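Local atomic coordinates of GPI-anchored protein LLG1 (Arabidopsis thaliana, PDB entry 6A5D), a protein that probably acts as a membrane-anchored co-receptor that helps a partner receptor kinase perceive RALF peptides within a heterotypic complex. Residues Gly54-Phe59 with Thr77-Ile82; Asp65-Leu70 with Ser110-Glu115; Lys24-Asn29 with Ser72-Thr77. All coordinates share one frame; numbering follows the deposited sequence.

Interaction 1 of 3, residues Gly54-Phe59 with Thr77-Ile82; sequences GAFKDF and TMFSYI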
# COMPACT_ATOMS: atom_id res chain seq x y z
N GLY A 54 -3.74 5.50 6.54
CA GLY A 54 -2.54 6.20 6.98
C GLY A 54 -1.34 5.28 7.10
O GLY A 54 -0.23 5.65 6.70
N ALA A 55 -1.55 4.08 7.63
CA ALA A 55 -0.44 3.14 7.79
C ALA A 55 0.07 2.67 6.43
O ALA A 55 1.28 2.51 6.23
CB ALA A 55 -0.91 1.94 8.62
N PHE A 56 -0.86 2.44 5.50
CA PHE A 56 -0.48 2.05 4.14
C PHE A 56 0.33 3.15 3.46
O PHE A 56 1.36 2.86 2.82
CB PHE A 56 -1.75 1.73 3.37
CG PHE A 56 -1.56 1.61 1.89
CD1 PHE A 56 -0.79 0.59 1.36
CD2 PHE A 56 -2.15 2.52 1.03
CE1 PHE A 56 -0.62 0.48 -0.00
CE2 PHE A 56 -1.98 2.40 -0.34
CZ PHE A 56 -1.20 1.38 -0.85
N LYS A 57 -0.11 4.42 3.57
CA LYS A 57 0.66 5.53 3.01
C LYS A 57 2.02 5.64 3.69
O LYS A 57 3.04 5.83 3.01
CB LYS A 57 -0.12 6.83 3.18
CG LYS A 57 -1.24 6.96 2.15
CD LYS A 57 -2.09 8.22 2.30
CE LYS A 57 -3.17 8.25 1.23
NZ LYS A 57 -3.93 9.54 1.22
N ASP A 58 2.06 5.47 5.01
CA ASP A 58 3.34 5.53 5.72
C ASP A 58 4.29 4.44 5.22
O ASP A 58 5.51 4.68 5.11
CB ASP A 58 3.12 5.45 7.23
CG ASP A 58 2.62 6.75 7.82
OD1 ASP A 58 2.81 7.82 7.20
OD2 ASP A 58 2.04 6.72 8.92
N PHE A 59 3.75 3.27 4.88
CA PHE A 59 4.57 2.17 4.37
C PHE A 59 4.99 2.42 2.92
O PHE A 59 6.15 2.18 2.56
CB PHE A 59 3.77 0.86 4.43
CG PHE A 59 4.50 -0.32 3.82
CD1 PHE A 59 5.34 -1.10 4.62
CD2 PHE A 59 4.37 -0.63 2.47
CE1 PHE A 59 6.03 -2.18 4.06
CE2 PHE A 59 5.06 -1.71 1.91
CZ PHE A 59 5.89 -2.48 2.71
N THR A 77 3.43 -6.44 -7.02
CA THR A 77 4.22 -7.18 -6.04
C THR A 77 3.97 -6.67 -4.63
O THR A 77 3.78 -7.46 -3.70
CB THR A 77 5.72 -7.15 -6.38
OG1 THR A 77 5.94 -7.75 -7.67
CG2 THR A 77 6.51 -7.93 -5.34
N MET A 78 3.96 -5.35 -4.44
CA MET A 78 3.73 -4.80 -3.11
C MET A 78 2.37 -5.22 -2.57
O MET A 78 2.27 -5.67 -1.42
CB MET A 78 3.81 -3.28 -3.13
CG MET A 78 3.50 -2.72 -1.76
SD MET A 78 3.36 -0.93 -1.72
CE MET A 78 1.88 -0.66 -2.70
N PHE A 79 1.32 -5.05 -3.36
CA PHE A 79 -0.00 -5.43 -2.89
C PHE A 79 -0.08 -6.93 -2.59
O PHE A 79 -0.73 -7.35 -1.62
CB PHE A 79 -1.07 -5.01 -3.90
CG PHE A 79 -1.38 -3.53 -3.86
CD1 PHE A 79 -1.96 -2.97 -2.73
CD2 PHE A 79 -1.15 -2.72 -4.96
CE1 PHE A 79 -2.29 -1.62 -2.68
CE2 PHE A 79 -1.46 -1.36 -4.92
CZ PHE A 79 -2.03 -0.81 -3.78
N SER A 80 0.61 -7.75 -3.38
CA SER A 80 0.57 -9.19 -3.13
C SER A 80 1.15 -9.52 -1.76
O SER A 80 0.60 -10.35 -1.03
CB SER A 80 1.27 -9.95 -4.25
OG SER A 80 2.67 -9.89 -4.13
N TYR A 81 2.23 -8.84 -1.36
CA TYR A 81 2.83 -9.12 -0.07
C TYR A 81 2.09 -8.47 1.09
O TYR A 81 1.95 -9.07 2.16
CB TYR A 81 4.31 -8.75 -0.04
CG TYR A 81 5.16 -9.78 -0.73
CD1 TYR A 81 5.27 -11.06 -0.21
CD2 TYR A 81 5.81 -9.49 -1.92
CE1 TYR A 81 6.02 -12.02 -0.85
CE2 TYR A 81 6.56 -10.45 -2.57
CZ TYR A 81 6.66 -11.72 -2.03
OH TYR A 81 7.41 -12.69 -2.65
N ILE A 82 1.59 -7.24 0.90
CA ILE A 82 0.74 -6.65 1.94
C ILE A 82 -0.40 -7.60 2.26
O ILE A 82 -0.67 -7.91 3.43
CB ILE A 82 0.18 -5.31 1.46
CG1 ILE A 82 1.30 -4.28 1.35
CG2 ILE A 82 -0.95 -4.86 2.38
CD1 ILE A 82 0.84 -2.95 0.76
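Phe-56 of helix 49-60 meets three side chains of helix 74-86, all with the same end of its ring. The axes of the segments 54-59 and 77-82 stay 13.1 Å apart, so long or bulky apolar residues have to span the gap. The CB of Phe-56 points neither toward the other helix nor away from it; a chi1 of 167°, which sets CG opposite the backbone N, brings the CE1-CZ side of the ring nearer. There CE1 lies 3.8 Å from CD1 of Ile-82, whose extended outer chain brings a methyl to the ring edge, the two side chains crossing at about a right angle. CE of Met-78 comes to the same edge, 3.9 Å from Phe-56 CE1, and like the isoleucine methyl it lies near the ring plane. A third neighbour is Phe-79, where CE1 comes within 3.7 Å of Phe-56 CZ. Those two rings meet through their outer carbons with planes only 28° apart, and neither covers the other's face, so this is no stack.

Met-78 links the two phenylalanines of helix 49-60. Its flexible thioether suits a place among several rings, because a bend at the last torsion (chi3 67°) lets sulfur and methyl serve different partners. SD touches the edge of Phe-59, 4.1 Å from its CE2, in a Met-aromatic contact, while CE is turned over the centre of the Phe-79 ring. Phe-59 and Met-78 run alongside one another, pointing opposite ways, so that SD and CG both come near CE2.

All five residues are buried. Outside the pair of helices, Phe-93 meets both Phe-56 and Ile-82, and Tyr-35 stacks on Phe-59. Apolar packing carries the whole contact, which is the aromatic-rich hydrophobic core of a small disulfide-linked domain whose regular structure is entirely helical, joined by long loops.

Interaction 2 of 3, residues Asp65-Leu70 with Ser110-Glu115; sequences DQLNDL and SQLPPE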
# COMPACT_ATOMS: atom_id res chain seq x y z
N ASP A 65 8.26 6.42 -6.42
CA ASP A 65 9.09 6.40 -7.62
C ASP A 65 9.00 5.04 -8.31
O ASP A 65 8.79 4.95 -9.52
CB ASP A 65 10.57 6.66 -7.28
CG ASP A 65 10.87 8.11 -6.88
OD1 ASP A 65 10.01 8.99 -6.94
OD2 ASP A 65 12.05 8.34 -6.51
N GLN A 66 9.15 3.97 -7.53
CA GLN A 66 9.16 2.63 -8.11
C GLN A 66 7.75 2.12 -8.35
O GLN A 66 7.49 1.50 -9.38
CB GLN A 66 9.95 1.68 -7.20
CG GLN A 66 11.40 2.12 -6.96
CD GLN A 66 11.59 2.94 -5.69
OE1 GLN A 66 10.80 3.80 -5.35
NE2 GLN A 66 12.67 2.64 -4.97
N LEU A 67 6.83 2.42 -7.43
CA LEU A 67 5.45 1.96 -7.59
C LEU A 67 4.81 2.57 -8.83
O LEU A 67 3.99 1.92 -9.49
CB LEU A 67 4.64 2.31 -6.35
CG LEU A 67 4.99 1.51 -5.09
CD1 LEU A 67 4.33 2.12 -3.87
CD2 LEU A 67 4.56 0.05 -5.23
N ASN A 68 5.15 3.81 -9.15
CA ASN A 68 4.59 4.52 -10.30
C ASN A 68 5.39 4.31 -11.57
O ASN A 68 5.18 5.04 -12.55
CB ASN A 68 4.37 6.00 -10.01
CG ASN A 68 3.20 6.25 -9.08
OD1 ASN A 68 2.24 5.47 -9.04
ND2 ASN A 68 3.27 7.33 -8.32
N ASP A 69 6.33 3.38 -11.56
CA ASP A 69 6.94 2.91 -12.80
C ASP A 69 5.96 1.89 -13.37
O ASP A 69 5.94 0.72 -12.97
CB ASP A 69 8.30 2.30 -12.53
CG ASP A 69 8.93 1.71 -13.78
OD1 ASP A 69 8.31 1.78 -14.86
OD2 ASP A 69 10.06 1.20 -13.67
N LEU A 70 5.15 2.34 -14.33
CA LEU A 70 4.09 1.52 -14.88
C LEU A 70 4.61 0.35 -15.71
O LEU A 70 3.84 -0.56 -16.01
CB LEU A 70 3.22 2.42 -15.77
CG LEU A 70 2.55 3.61 -15.07
CD1 LEU A 70 1.75 4.47 -16.05
CD2 LEU A 70 1.67 3.16 -13.92
N SER A 110 2.71 12.89 -4.44
CA SER A 110 2.56 11.86 -5.46
C SER A 110 1.37 10.97 -5.13
O SER A 110 0.87 10.93 -4.00
CB SER A 110 3.84 11.03 -5.56
OG SER A 110 3.77 10.14 -6.67
N GLN A 111 0.92 10.22 -6.14
CA GLN A 111 -0.25 9.36 -6.04
C GLN A 111 0.20 7.91 -5.94
O GLN A 111 1.06 7.46 -6.70
CB GLN A 111 -1.12 9.49 -7.29
CG GLN A 111 -1.46 10.91 -7.67
CD GLN A 111 -2.27 11.59 -6.59
OE1 GLN A 111 -3.17 10.98 -6.00
NE2 GLN A 111 -1.95 12.85 -6.32
N LEU A 112 -0.43 7.15 -5.00
CA LEU A 112 -0.18 5.72 -4.96
C LEU A 112 -1.11 5.00 -5.93
O LEU A 112 -2.28 5.39 -6.07
CB LEU A 112 -0.47 5.19 -3.56
CG LEU A 112 0.53 5.61 -2.50
CD1 LEU A 112 -0.00 5.29 -1.12
CD2 LEU A 112 1.83 4.90 -2.78
N PRO A 113 -0.63 3.96 -6.62
CA PRO A 113 -1.50 3.24 -7.53
C PRO A 113 -2.55 2.46 -6.77
O PRO A 113 -2.32 2.00 -5.64
CB PRO A 113 -0.52 2.29 -8.26
CG PRO A 113 0.54 2.03 -7.23
CD PRO A 113 0.72 3.37 -6.55
N PRO A 114 -3.74 2.28 -7.36
CA PRO A 114 -4.77 1.47 -6.70
C PRO A 114 -4.54 -0.02 -6.83
O PRO A 114 -5.14 -0.79 -6.06
CB PRO A 114 -6.06 1.88 -7.42
CG PRO A 114 -5.61 2.27 -8.78
CD PRO A 114 -4.18 2.77 -8.68
N GLU A 115 -3.70 -0.46 -7.76
CA GLU A 115 -3.50 -1.88 -7.96
C GLU A 115 -2.14 -2.19 -8.59
O GLU A 115 -1.67 -3.34 -8.54
CB GLU A 115 -4.64 -2.43 -8.82
CG GLU A 115 -4.62 -3.93 -9.01
CD GLU A 115 -5.42 -4.35 -10.23
OE1 GLU A 115 -6.40 -3.65 -10.55
OE2 GLU A 115 -5.03 -5.34 -10.88
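Leu-67, the last residue of helix 64-67, faces the last modelled residues of the chain and begins the contact with two apolar touches. Its CB lies 4.1 Å from CD of Pro-113, and farther out its CD1 comes to 3.9 Å from CD2 of Leu-112. Branched leucines suit this place because each offers a methyl to the other while the remaining methyls reach Met-78 (from Leu-67) and Phe-56 (from Leu-112). Leu-112 itself is buried against helix 49-60, where it also touches Ala-60.

Next comes Asn-68, where the backbone leaves the helix. Its CG stands beside the backbone N and anti to the carbonyl carbon (chi1 -73°), a turn that presents the amide to the extended backbone of Ser-110 to Pro-113. ND2 donates to the backbone O of Gln-111 over 2.7 Å, a short bond that is nearly straight at 164°. The oxygen lies in the plane of the amide, and the N-H approaches it nearly in line with the C=O bond, so the bond should help fix the rotation of the amide. The other end of the group, OD1, rests 3.6 Å from CD of Pro-113, a carbon that probably carries some positive polarisation beside the ring nitrogen. A leucine in place of Asn-68 would probably leave the Gln-111 carbonyl without this N-H donor and weaken the tie between the two segments.

Beyond it, Asp-69 N closes the turn on Gln-66 O at 3.1 Å, and Asp-69 O accepts from Ser-72 OG, so the chain is led on toward helix 74-86. Pro-113 also touches Ala-75 of that helix. An asparagine side chain bonded to an extended backbone, with leucine and proline packed beside it, ties the end of the modelled chain to the helical core.

Interaction 3 of 3, residues Lys24-Asn29 with Ser72-Thr77; sequences KTCPVN and SDCATT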
# COMPACT_ATOMS: atom_id res chain seq x y z
N LYS A 24 8.97 -5.17 -15.91
CA LYS A 24 10.32 -5.25 -15.37
C LYS A 24 10.25 -5.73 -13.92
O LYS A 24 9.25 -5.53 -13.22
CB LYS A 24 10.93 -3.86 -15.40
CG LYS A 24 10.98 -3.31 -16.81
CD LYS A 24 11.25 -1.83 -16.85
CE LYS A 24 11.25 -1.38 -18.29
NZ LYS A 24 11.37 0.10 -18.40
N THR A 25 11.31 -6.40 -13.49
CA THR A 25 11.40 -6.92 -12.13
C THR A 25 11.57 -5.78 -11.14
O THR A 25 12.53 -5.01 -11.22
CB THR A 25 12.60 -7.86 -12.04
OG1 THR A 25 12.37 -8.98 -12.89
CG2 THR A 25 12.75 -8.37 -10.61
N CYS A 26 10.66 -5.68 -10.18
CA CYS A 26 10.72 -4.57 -9.24
C CYS A 26 12.05 -4.59 -8.51
O CYS A 26 12.43 -5.65 -7.97
CB CYS A 26 9.59 -4.66 -8.22
SG CYS A 26 9.53 -3.20 -7.19
N PRO A 27 12.79 -3.48 -8.47
CA PRO A 27 14.06 -3.47 -7.72
C PRO A 27 13.91 -3.36 -6.21
O PRO A 27 14.89 -3.58 -5.50
CB PRO A 27 14.79 -2.25 -8.29
CG PRO A 27 13.70 -1.34 -8.72
CD PRO A 27 12.56 -2.21 -9.19
N VAL A 28 12.72 -3.00 -5.71
CA VAL A 28 12.44 -2.98 -4.27
C VAL A 28 12.07 -4.38 -3.82
O VAL A 28 11.20 -5.03 -4.41
CB VAL A 28 11.32 -1.97 -3.96
CG1 VAL A 28 10.94 -2.01 -2.46
CG2 VAL A 28 11.71 -0.56 -4.40
N ASN A 29 12.74 -4.85 -2.77
CA ASN A 29 12.55 -6.23 -2.31
C ASN A 29 11.38 -6.31 -1.32
O ASN A 29 11.54 -6.54 -0.12
CB ASN A 29 13.83 -6.79 -1.71
CG ASN A 29 13.83 -8.31 -1.67
OD1 ASN A 29 12.80 -8.96 -1.88
ND2 ASN A 29 14.99 -8.89 -1.38
N SER A 72 6.96 -1.65 -14.58
CA SER A 72 7.47 -2.62 -13.62
C SER A 72 6.33 -3.30 -12.90
O SER A 72 5.17 -2.87 -12.94
CB SER A 72 8.38 -1.92 -12.60
OG SER A 72 7.57 -1.27 -11.64
N ASP A 73 6.67 -4.38 -12.19
CA ASP A 73 5.70 -5.10 -11.38
C ASP A 73 5.73 -4.67 -9.92
O ASP A 73 5.24 -5.40 -9.06
CB ASP A 73 5.85 -6.62 -11.52
CG ASP A 73 7.20 -7.13 -11.04
OD1 ASP A 73 7.96 -6.37 -10.40
OD2 ASP A 73 7.50 -8.32 -11.29
N CYS A 74 6.25 -3.47 -9.63
CA CYS A 74 6.40 -3.04 -8.24
C CYS A 74 5.05 -2.97 -7.52
O CYS A 74 4.91 -3.50 -6.42
CB CYS A 74 7.09 -1.68 -8.18
SG CYS A 74 8.84 -1.77 -8.53
N ALA A 75 4.05 -2.33 -8.14
CA ALA A 75 2.76 -2.16 -7.47
C ALA A 75 2.08 -3.50 -7.20
O ALA A 75 1.65 -3.77 -6.07
CB ALA A 75 1.86 -1.23 -8.27
N THR A 76 1.97 -4.35 -8.22
CA THR A 76 1.33 -5.65 -8.00
C THR A 76 2.10 -6.50 -6.99
O THR A 76 1.49 -7.20 -6.17
CB THR A 76 1.12 -6.40 -9.33
OG1 THR A 76 2.37 -6.63 -9.98
CG2 THR A 76 0.20 -5.62 -10.26
N THR A 77 3.43 -6.44 -7.02
CA THR A 77 4.22 -7.18 -6.04
C THR A 77 3.97 -6.67 -4.63
O THR A 77 3.78 -7.46 -3.70
CB THR A 77 5.72 -7.15 -6.38
OG1 THR A 77 5.94 -7.75 -7.67
CG2 THR A 77 6.51 -7.93 -5.34
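Cys-26 and Cys-74 are joined by a disulfide, with the two SG atoms 2.1 Å apart and a chi3 of 99°, close to the relaxed right angle. Around it lies the tight part of the contact. The SG of Cys-26 stands anti to its backbone N (chi1 -173°), which directs it at the first turn of helix 74-86, where Cys-74 is buried. Pro-27 adds only a marginal touch, its CD 3.8 Å from Cys-74 SG.

Asp-73, just ahead of the helix, binds the incoming chain twice. Its N donates to Lys-24 O over 3.0 Å, part of a single beta bridge between Lys-24 and Ser-72. Its OD1 takes the N-H of Cys-26 at 2.8 Å, on the syn side but 25° out of the carboxylate plane. A short acid suits this position because its carboxylate can accept that N-H close by. The main-chain O of Asp-73 accepts both Thr-77 N and Thr-77 OG1, the latter from above the carbonyl plane. Ser-72 forms an ST turn, OG accepting from Cys-74 N at 3.3 Å, while the hydroxyl also bonds to Asp-69 O.

Toward solvent the contact thins out. Lys-24 lays CB alongside Ser-72 CA, but its extended chain then leads away and NZ bonds to Ser-71 OG, as befits a long charged residue at the rim. Thr-25 points outward, and Pro-27, Val-28 and Asn-29 lie beside a glycan attached to the protein.

The N-terminal segment thus lies against the beginning of helix 74-86 at the surface, with Gln-66 of helix 64-67 touching both Cys-74 and Val-28, before the chain continues to helix 36-39.

Helix 74-86 unites the three contacts: interaction 3 fastens its beginning, interaction 1 uses the following turns and shares Thr-77 with it, and interaction 2 reaches it where Glu-115 packs on Thr-76. Their centres form a compact triangle, 11 Å between interactions 1 and 2, 13 Å between 1 and 3 and 10 Å between 2 and 3. Interaction 1 lies near the centre of the chain, and interaction 2 packs against it, with Pro-113 on Phe-79. Along the sequence the segments run 24-29, 54-59, 65-70, 72-77, 77-82 and 110-115, so every pair of contacts crosses. Both ends of the modelled chain are thereby tied to one helical core.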